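Local coordinates for tyrocidine synthetase 3 (Brevibacillus brevis, PDB 2JGP), which forms part of a nonribosomal peptide synthetase making the antibiotic tyrocidine, pairing a peptidyl carrier domain with a condensation domain for peptide bond formation, at residues V169-A183 against A199-R213. Residues are numbered along the deposited sequence; the frame is centred on the assembly and turned at random.
Sequences VPFALAYSEVTEEEA and APLIRVSLLKIGEDR. Unlike the reference sequence in segment 169-183: Glu181 (reference Gln).
Ala174, Ser176 and Val178 knit strand 174-177 to strand 202-210 in a textbook parallel ladder. Ala174 gives its N-H to Val204 O (3.1 Å) and its carbonyl to Leu206 N; Ser176 bonds Leu206 O and Lys208 N in the same manner, and Val178 N closes the series on Lys208 O. Where the two chains draw apart, at Ala172, a water takes over, donating to Ala172 O and accepting from Val204 N.

On one face, Tyr175 CG lies anti to the backbone N (chi1 -179°), which brings the ring near Leu206 and Lys208. Its CD1 meets Leu206 CD2 at 4.1 Å, and OH reaches Lys208 CD at 3.2 Å while donating to Glu177 OE2 on that oxygen's anti side. Leu173 CD2 rests on Leu206 CB (3.7 Å). Further back, Phe171 turns the edge of its ring to Val204, CZ lying 3.7 Å from CG2, and both side chains pack on Phe140 of helix 133-146.

The other face leads into helix 180-189: Ala183 CB sits 3.8 Å from Ile209 CG2 and also touches Leu207 CD1. Glu180, its chain extended, sends OE1 to the guanidinium edge of Arg213 in a salt bridge with NH2 (2.9 Å), while Ile209 CD1 lies over one face of the guanidinium, offset toward its rim. A classic beta bulge, with Ile209 N and Gly210 N both bonded to Arg213 O, holds the backbone of Arg213, from which the side chain reaches Glu180; Arg184 pairs with the other carboxylate oxygen, OE2.

The whole is a beta-alpha-beta unit at the margin of the condensation domain's five-stranded sheet. Backbone bonds thus set the register of strand 174-177, one of the sheet's two edge strands, apolar contacts join strand 202-210 and the chain leading into 174-177 to helices, and Glu180, gripped by two arginines, would probably stay ionised.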
ATOM      1  N   VAL A 169      20.045  15.773  15.493  1.00 62.06           N
ATOM      2  CA  VAL A 169      18.848  16.424  16.039  1.00 61.40           C
ATOM      3  C   VAL A 169      18.676  16.102  17.524  1.00 61.20           C
ATOM      4  O   VAL A 169      19.101  15.035  17.979  1.00 61.09           O
ATOM      5  CB  VAL A 169      17.582  15.980  15.286  1.00 61.48           C
ATOM      6  CG1 VAL A 169      17.699  16.317  13.803  1.00 60.59           C
ATOM      7  CG2 VAL A 169      17.329  14.476  15.487  1.00 61.10           C
ATOM      8  N   PRO A 170      18.039  17.015  18.281  1.00 60.80           N
ATOM      9  CA  PRO A 170      17.819  16.763  19.704  1.00 60.56           C
ATOM     10  C   PRO A 170      16.651  15.806  19.939  1.00 60.19           C
ATOM     11  O   PRO A 170      15.621  15.897  19.268  1.00 59.84           O
ATOM     12  CB  PRO A 170      17.501  18.153  20.261  1.00 60.68           C
ATOM     13  CG  PRO A 170      16.883  18.881  19.131  1.00 60.70           C
ATOM     14  CD  PRO A 170      17.481  18.314  17.859  1.00 60.92           C
ATOM     15  N   PHE A 171      16.827  14.881  20.875  1.00 59.94           N
ATOM     16  CA  PHE A 171      15.757  13.970  21.261  1.00 59.74           C
ATOM     17  C   PHE A 171      15.932  13.537  22.710  1.00 59.70           C
ATOM     18  O   PHE A 171      17.025  13.160  23.115  1.00 59.05           O
ATOM     19  CB  PHE A 171      15.730  12.737  20.350  1.00 59.67           C
ATOM     20  CG  PHE A 171      14.704  11.711  20.753  1.00 59.47           C
ATOM     21  CD1 PHE A 171      13.417  11.758  20.239  1.00 59.71           C
ATOM     22  CD2 PHE A 171      15.026  10.703  21.658  1.00 60.24           C
ATOM     23  CE1 PHE A 171      12.473  10.818  20.611  1.00 60.25           C
ATOM     24  CE2 PHE A 171      14.080   9.762  22.042  1.00 59.74           C
ATOM     25  CZ  PHE A 171      12.801   9.822  21.516  1.00 59.85           C
ATOM     26  N   ALA A 172      14.846  13.599  23.475  1.00 59.75           N
ATOM     27  CA  ALA A 172      14.806  13.023  24.811  1.00 59.79           C
ATOM     28  C   ALA A 172      13.521  12.224  24.987  1.00 60.03           C
ATOM     29  O   ALA A 172      12.450  12.631  24.518  1.00 59.65           O
ATOM     30  CB  ALA A 172      14.907  14.114  25.876  1.00 59.95           C
ATOM     31  N   LEU A 173      13.646  11.075  25.644  1.00 60.26           N
ATOM     32  CA  LEU A 173      12.503  10.270  26.068  1.00 60.81           C
ATOM     33  C   LEU A 173      11.752  11.016  27.166  1.00 60.65           C
ATOM     34  O   LEU A 173      12.355  11.411  28.166  1.00 60.91           O
ATOM     35  CB  LEU A 173      12.990   8.923  26.620  1.00 61.03           C
ATOM     36  CG  LEU A 173      11.975   7.914  27.185  1.00 62.02           C
ATOM     37  CD1 LEU A 173      12.677   6.630  27.593  1.00 61.42           C
ATOM     38  CD2 LEU A 173      11.218   8.458  28.376  1.00 63.31           C
ATOM     39  N   ALA A 174      10.444  11.182  26.993  1.00 60.72           N
ATOM     40  CA  ALA A 174       9.590  11.789  28.017  1.00 60.55           C
ATOM     41  C   ALA A 174       9.118  10.708  28.989  1.00 60.58           C
ATOM     42  O   ALA A 174       8.349   9.824  28.613  1.00 60.80           O
ATOM     43  CB  ALA A 174       8.402  12.469  27.371  1.00 60.71           C
ATOM     44  N   TYR A 175       9.578  10.773  30.233  1.00 60.33           N
ATOM     45  CA  TYR A 175       9.250   9.755  31.227  1.00 60.17           C
ATOM     46  C   TYR A 175       8.244  10.278  32.250  1.00 60.41           C
ATOM     47  O   TYR A 175       8.373  11.402  32.741  1.00 59.86           O
ATOM     48  CB  TYR A 175      10.518   9.279  31.934  1.00 60.22           C
ATOM     49  CG  TYR A 175      10.277   8.196  32.961  1.00 59.90           C
ATOM     50  CD1 TYR A 175      10.002   6.888  32.569  1.00 60.16           C
ATOM     51  CD2 TYR A 175      10.327   8.476  34.321  1.00 60.02           C
ATOM     52  CE1 TYR A 175       9.780   5.891  33.503  1.00 60.03           C
ATOM     53  CE2 TYR A 175      10.106   7.487  35.265  1.00 60.36           C
ATOM     54  CZ  TYR A 175       9.833   6.193  34.850  1.00 60.10           C
ATOM     55  OH  TYR A 175       9.618   5.207  35.788  1.00 60.16           O
ATOM     56  N   SER A 176       7.240   9.457  32.554  1.00 60.92           N
ATOM     57  CA  SER A 176       6.243   9.774  33.575  1.00 61.60           C
ATOM     58  C   SER A 176       5.823   8.511  34.321  1.00 62.31           C
ATOM     59  O   SER A 176       5.969   7.402  33.808  1.00 62.34           O
ATOM     60  CB  SER A 176       5.007  10.427  32.946  1.00 61.55           C
ATOM     61  OG  SER A 176       5.346  11.578  32.192  1.00 61.18           O
ATOM     62  N   GLU A 177       5.313   8.693  35.536  1.00 63.19           N
ATOM     63  CA  GLU A 177       4.764   7.602  36.333  1.00 64.02           C
ATOM     64  C   GLU A 177       3.296   7.904  36.621  1.00 64.72           C
ATOM     65  O   GLU A 177       2.980   8.896  37.278  1.00 64.78           O
ATOM     66  CB  GLU A 177       5.550   7.433  37.635  1.00 64.23           C
ATOM     67  CG  GLU A 177       7.051   7.245  37.420  1.00 64.75           C
ATOM     68  CD  GLU A 177       7.793   6.782  38.662  1.00 65.85           C
ATOM     69  OE1 GLU A 177       7.195   6.768  39.761  1.00 66.89           O
ATOM     70  OE2 GLU A 177       8.986   6.430  38.535  1.00 66.23           O
ATOM     71  N   VAL A 178       2.409   7.056  36.113  1.00 65.42           N
ATOM     72  CA  VAL A 178       0.969   7.283  36.206  1.00 66.11           C
ATOM     73  C   VAL A 178       0.238   5.982  36.508  1.00 66.80           C
ATOM     74  O   VAL A 178       0.806   4.903  36.372  1.00 66.70           O
ATOM     75  CB  VAL A 178       0.412   7.843  34.876  1.00 66.06           C
ATOM     76  CG1 VAL A 178       1.071   9.171  34.532  1.00 66.16           C
ATOM     77  CG2 VAL A 178       0.608   6.837  33.743  1.00 66.00           C
ATOM     78  N   THR A 179      -1.027   6.096  36.909  1.00 67.61           N
ATOM     79  CA  THR A 179      -1.908   4.937  37.040  1.00 68.31           C
ATOM     80  C   THR A 179      -2.214   4.380  35.652  1.00 68.68           C
ATOM     81  O   THR A 179      -2.099   5.097  34.655  1.00 68.68           O
ATOM     82  CB  THR A 179      -3.230   5.316  37.742  1.00 68.31           C
ATOM     83  OG1 THR A 179      -2.953   5.758  39.078  1.00 69.20           O
ATOM     84  CG2 THR A 179      -4.186   4.127  37.801  1.00 68.81           C
ATOM     85  N   GLU A 180      -2.586   3.104  35.579  1.00 69.20           N
ATOM     86  CA  GLU A 180      -2.982   2.509  34.302  1.00 69.64           C
ATOM     87  C   GLU A 180      -4.150   3.273  33.677  1.00 69.99           C
ATOM     88  O   GLU A 180      -4.119   3.602  32.489  1.00 69.67           O
ATOM     89  CB  GLU A 180      -3.348   1.030  34.466  1.00 69.77           C
ATOM     90  CG  GLU A 180      -3.555   0.313  33.141  1.00 70.31           C
ATOM     91  CD  GLU A 180      -3.920  -1.146  33.292  1.00 70.92           C
ATOM     92  OE1 GLU A 180      -3.910  -1.666  34.426  1.00 72.58           O
ATOM     93  OE2 GLU A 180      -4.211  -1.783  32.263  1.00 72.15           O
ATOM     94  N   GLU A 181      -5.170   3.564  34.483  1.00 70.43           N
ATOM     95  CA  GLU A 181      -6.338   4.310  34.005  1.00 70.90           C
ATOM     96  C   GLU A 181      -5.964   5.727  33.558  1.00 71.02           C
ATOM     97  O   GLU A 181      -6.492   6.221  32.563  1.00 71.16           O
ATOM     98  CB  GLU A 181      -7.437   4.366  35.078  1.00 71.08           C
ATOM     99  CG  GLU A 181      -8.834   4.615  34.513  1.00 71.76           C
ATOM    100  CD  GLU A 181      -9.344   3.449  33.679  1.00 72.73           C
ATOM    101  OE1 GLU A 181      -9.508   2.344  34.241  1.00 73.54           O
ATOM    102  OE2 GLU A 181      -9.577   3.633  32.464  1.00 73.37           O
ATOM    103  N   GLU A 182      -5.053   6.372  34.285  1.00 71.18           N
ATOM    104  CA  GLU A 182      -4.514   7.670  33.865  1.00 71.41           C
ATOM    105  C   GLU A 182      -3.773   7.557  32.529  1.00 71.63           C
ATOM    106  O   GLU A 182      -3.847   8.458  31.692  1.00 71.70           O
ATOM    107  CB  GLU A 182      -3.577   8.244  34.932  1.00 71.37           C
ATOM    108  CG  GLU A 182      -4.278   8.671  36.212  1.00 71.41           C
ATOM    109  CD  GLU A 182      -3.315   9.151  37.288  1.00 71.41           C
ATOM    110  OE1 GLU A 182      -2.104   8.845  37.199  1.00 71.04           O
ATOM    111  OE2 GLU A 182      -3.775   9.838  38.228  1.00 71.23           O
ATOM    112  N   ALA A 183      -3.059   6.450  32.332  1.00 71.86           N
ATOM    113  CA  ALA A 183      -2.354   6.209  31.076  1.00 72.02           C
ATOM    114  C   ALA A 183      -3.324   6.147  29.893  1.00 72.33           C
ATOM    115  O   ALA A 183      -3.014   6.643  28.811  1.00 71.95           O
ATOM    116  CB  ALA A 183      -1.529   4.927  31.157  1.00 71.88           C
ATOM    117  N   ALA A 199      12.835  18.966  13.162  1.00 59.46           N
ATOM    118  CA  ALA A 199      13.171  17.558  13.293  1.00 59.09           C
ATOM    119  C   ALA A 199      13.674  17.316  14.719  1.00 58.74           C
ATOM    120  O   ALA A 199      14.236  18.222  15.343  1.00 58.30           O
ATOM    121  CB  ALA A 199      14.231  17.160  12.263  1.00 58.88           C
ATOM    122  N   PRO A 200      13.455  16.110  15.259  1.00 58.52           N
ATOM    123  CA  PRO A 200      12.821  14.944  14.659  1.00 58.58           C
ATOM    124  C   PRO A 200      11.291  14.995  14.735  1.00 58.88           C
ATOM    125  O   PRO A 200      10.725  15.449  15.739  1.00 58.53           O
ATOM    126  CB  PRO A 200      13.350  13.799  15.517  1.00 58.54           C
ATOM    127  CG  PRO A 200      13.483  14.403  16.866  1.00 58.28           C
ATOM    128  CD  PRO A 200      13.877  15.838  16.646  1.00 58.46           C
ATOM    129  N   LEU A 201      10.630  14.522  13.685  1.00 59.06           N
ATOM    130  CA  LEU A 201       9.172  14.418  13.682  1.00 59.48           C
ATOM    131  C   LEU A 201       8.717  13.086  14.286  1.00 59.93           C
ATOM    132  O   LEU A 201       7.854  12.395  13.742  1.00 59.93           O
ATOM    133  CB  LEU A 201       8.627  14.603  12.267  1.00 59.50           C
ATOM    134  CG  LEU A 201       8.924  15.997  11.714  1.00 59.90           C
ATOM    135  CD1 LEU A 201       8.751  16.040  10.210  1.00 60.48           C
ATOM    136  CD2 LEU A 201       8.049  17.044  12.409  1.00 59.28           C
ATOM    137  N   ILE A 202       9.315  12.742  15.422  1.00 60.37           N
ATOM    138  CA  ILE A 202       8.913  11.582  16.199  1.00 60.61           C
ATOM    139  C   ILE A 202       9.041  11.975  17.656  1.00 60.71           C
ATOM    140  O   ILE A 202       9.970  12.701  18.028  1.00 60.51           O
ATOM    141  CB  ILE A 202       9.770  10.327  15.873  1.00 60.67           C
ATOM    142  CG1 ILE A 202       9.289   9.115  16.683  1.00 60.66           C
ATOM    143  CG2 ILE A 202      11.249  10.586  16.138  1.00 60.64           C
ATOM    144  CD1 ILE A 202       9.802   7.767  16.167  1.00 60.65           C
ATOM    145  N   ARG A 203       8.093  11.525  18.471  1.00 61.04           N
ATOM    146  CA  ARG A 203       8.155  11.761  19.911  1.00 61.31           C
ATOM    147  C   ARG A 203       7.757  10.497  20.655  1.00 61.22           C
ATOM    148  O   ARG A 203       7.005   9.661  20.139  1.00 60.45           O
ATOM    149  CB  ARG A 203       7.301  12.963  20.334  1.00 61.83           C
ATOM    150  CG  ARG A 203       5.906  13.027  19.742  1.00 62.63           C
ATOM    151  CD  ARG A 203       5.117  14.197  20.331  1.00 62.57           C
ATOM    152  NE  ARG A 203       5.481  15.494  19.748  1.00 62.28           N
ATOM    153  CZ  ARG A 203       4.685  16.263  19.005  1.00 62.04           C
ATOM    154  NH1 ARG A 203       3.438  15.908  18.734  1.00 61.66           N
ATOM    155  NH2 ARG A 203       5.139  17.414  18.530  1.00 63.39           N
ATOM    156  N   VAL A 204       8.305  10.350  21.854  1.00 61.19           N
ATOM    157  CA  VAL A 204       8.135   9.131  22.625  1.00 61.36           C
ATOM    158  C   VAL A 204       7.894   9.488  24.088  1.00 61.56           C
ATOM    159  O   VAL A 204       8.604  10.319  24.656  1.00 61.57           O
ATOM    160  CB  VAL A 204       9.378   8.223  22.491  1.00 61.55           C
ATOM    161  CG1 VAL A 204       9.183   6.901  23.245  1.00 61.12           C
ATOM    162  CG2 VAL A 204       9.674   7.955  21.022  1.00 61.24           C
ATOM    163  N   SER A 205       6.869   8.873  24.676  1.00 61.62           N
ATOM    164  CA  SER A 205       6.627   8.950  26.111  1.00 61.47           C
ATOM    165  C   SER A 205       6.641   7.538  26.688  1.00 61.35           C
ATOM    166  O   SER A 205       5.971   6.643  26.168  1.00 61.49           O
ATOM    167  CB  SER A 205       5.288   9.627  26.408  1.00 61.66           C
ATOM    168  OG  SER A 205       5.305  10.995  26.031  1.00 61.85           O
ATOM    169  N   LEU A 206       7.426   7.342  27.744  1.00 60.92           N
ATOM    170  CA  LEU A 206       7.416   6.091  28.500  1.00 60.48           C
ATOM    171  C   LEU A 206       6.671   6.324  29.810  1.00 60.29           C
ATOM    172  O   LEU A 206       7.084   7.150  30.622  1.00 60.03           O
ATOM    173  CB  LEU A 206       8.840   5.622  28.788  1.00 60.51           C
ATOM    174  CG  LEU A 206       8.963   4.281  29.511  1.00 60.13           C
ATOM    175  CD1 LEU A 206       8.276   3.168  28.721  1.00 60.31           C
ATOM    176  CD2 LEU A 206      10.427   3.941  29.758  1.00 60.86           C
ATOM    177  N   LEU A 207       5.573   5.596  30.001  1.00 60.24           N
ATOM    178  CA  LEU A 207       4.739   5.741  31.190  1.00 60.14           C
ATOM    179  C   LEU A 207       4.826   4.477  32.032  1.00 60.19           C
ATOM    180  O   LEU A 207       4.381   3.417  31.601  1.00 60.06           O
ATOM    181  CB  LEU A 207       3.283   5.986  30.795  1.00 60.37           C
ATOM    182  CG  LEU A 207       3.017   7.046  29.727  1.00 60.52           C
ATOM    183  CD1 LEU A 207       1.549   7.011  29.323  1.00 61.24           C
ATOM    184  CD2 LEU A 207       3.419   8.426  30.234  1.00 61.47           C
ATOM    185  N   LYS A 208       5.414   4.601  33.220  1.00 59.81           N
ATOM    186  CA  LYS A 208       5.434   3.520  34.199  1.00 60.35           C
ATOM    187  C   LYS A 208       4.077   3.465  34.891  1.00 60.35           C
ATOM    188  O   LYS A 208       3.696   4.404  35.596  1.00 60.26           O
ATOM    189  CB  LYS A 208       6.542   3.757  35.225  1.00 60.17           C
ATOM    190  CG  LYS A 208       6.664   2.667  36.290  1.00 60.85           C
ATOM    191  CD  LYS A 208       8.027   2.716  36.975  1.00 61.66           C
ATOM    192  CE  LYS A 208       8.285   1.494  37.848  1.00 62.18           C
ATOM    193  NZ  LYS A 208       8.107   1.767  39.297  1.00 62.22           N
ATOM    194  N   ILE A 209       3.348   2.373  34.667  1.00 60.61           N
ATOM    195  CA  ILE A 209       2.011   2.187  35.245  1.00 60.90           C
ATOM    196  C   ILE A 209       2.018   1.206  36.415  1.00 61.15           C
ATOM    197  O   ILE A 209       1.012   1.050  37.113  1.00 61.13           O
ATOM    198  CB  ILE A 209       0.972   1.749  34.174  1.00 60.98           C
ATOM    199  CG1 ILE A 209       1.286   0.357  33.610  1.00 61.03           C
ATOM    200  CG2 ILE A 209       0.923   2.770  33.056  1.00 61.20           C
ATOM    201  CD1 ILE A 209       0.241  -0.157  32.639  1.00 59.85           C
ATOM    202  N   GLY A 210       3.156   0.552  36.626  1.00 61.28           N
ATOM    203  CA  GLY A 210       3.317  -0.354  37.747  1.00 61.40           C
ATOM    204  C   GLY A 210       4.720  -0.910  37.850  1.00 61.57           C
ATOM    205  O   GLY A 210       5.513  -0.815  36.911  1.00 61.01           O
ATOM    206  N   GLU A 211       5.019  -1.440  39.034  1.00 61.85           N
ATOM    207  CA  GLU A 211       6.185  -2.284  39.317  1.00 62.46           C
ATOM    208  C   GLU A 211       7.057  -2.612  38.095  1.00 62.44           C
ATOM    209  O   GLU A 211       8.094  -1.977  37.894  1.00 63.10           O
ATOM    210  CB  GLU A 211       5.745  -3.575  40.052  1.00 62.56           C
ATOM    211  CG  GLU A 211       4.552  -3.407  41.017  1.00 63.61           C
ATOM    212  CD  GLU A 211       3.233  -3.059  40.313  1.00 65.39           C
ATOM    213  OE1 GLU A 211       3.055  -3.421  39.127  1.00 66.87           O
ATOM    214  OE2 GLU A 211       2.380  -2.397  40.944  1.00 66.49           O
ATOM    215  N   ASP A 212       6.639  -3.581  37.280  1.00 62.34           N
ATOM    216  CA  ASP A 212       7.366  -3.940  36.056  1.00 62.27           C
ATOM    217  C   ASP A 212       6.426  -3.807  34.859  1.00 62.02           C
ATOM    218  O   ASP A 212       6.373  -4.678  33.996  1.00 61.53           O
ATOM    219  CB  ASP A 212       7.926  -5.376  36.152  1.00 62.43           C
ATOM    220  CG  ASP A 212       9.263  -5.452  36.888  1.00 62.72           C
ATOM    221  OD1 ASP A 212      10.079  -4.511  36.795  1.00 63.43           O
ATOM    222  OD2 ASP A 212       9.506  -6.477  37.553  1.00 64.09           O
ATOM    223  N   ARG A 213       5.684  -2.701  34.817  1.00 61.94           N
ATOM    224  CA  ARG A 213       4.672  -2.483  33.793  1.00 61.84           C
ATOM    225  C   ARG A 213       4.814  -1.072  33.242  1.00 61.53           C
ATOM    226  O   ARG A 213       4.818  -0.103  34.003  1.00 61.38           O
ATOM    227  CB  ARG A 213       3.263  -2.671  34.359  1.00 61.98           C
ATOM    228  CG  ARG A 213       3.009  -4.018  35.050  1.00 63.38           C
ATOM    229  CD  ARG A 213       1.799  -4.714  34.449  1.00 64.79           C
ATOM    230  NE  ARG A 213       0.582  -3.916  34.575  1.00 66.14           N
ATOM    231  CZ  ARG A 213      -0.443  -3.935  33.722  1.00 66.97           C
ATOM    232  NH1 ARG A 213      -0.432  -4.705  32.636  1.00 67.24           N
ATOM    233  NH2 ARG A 213      -1.492  -3.162  33.951  1.00 67.50           N
TER
HETATM  234  O   HOH W   1      10.210  12.591  22.655  1.00 43.46           O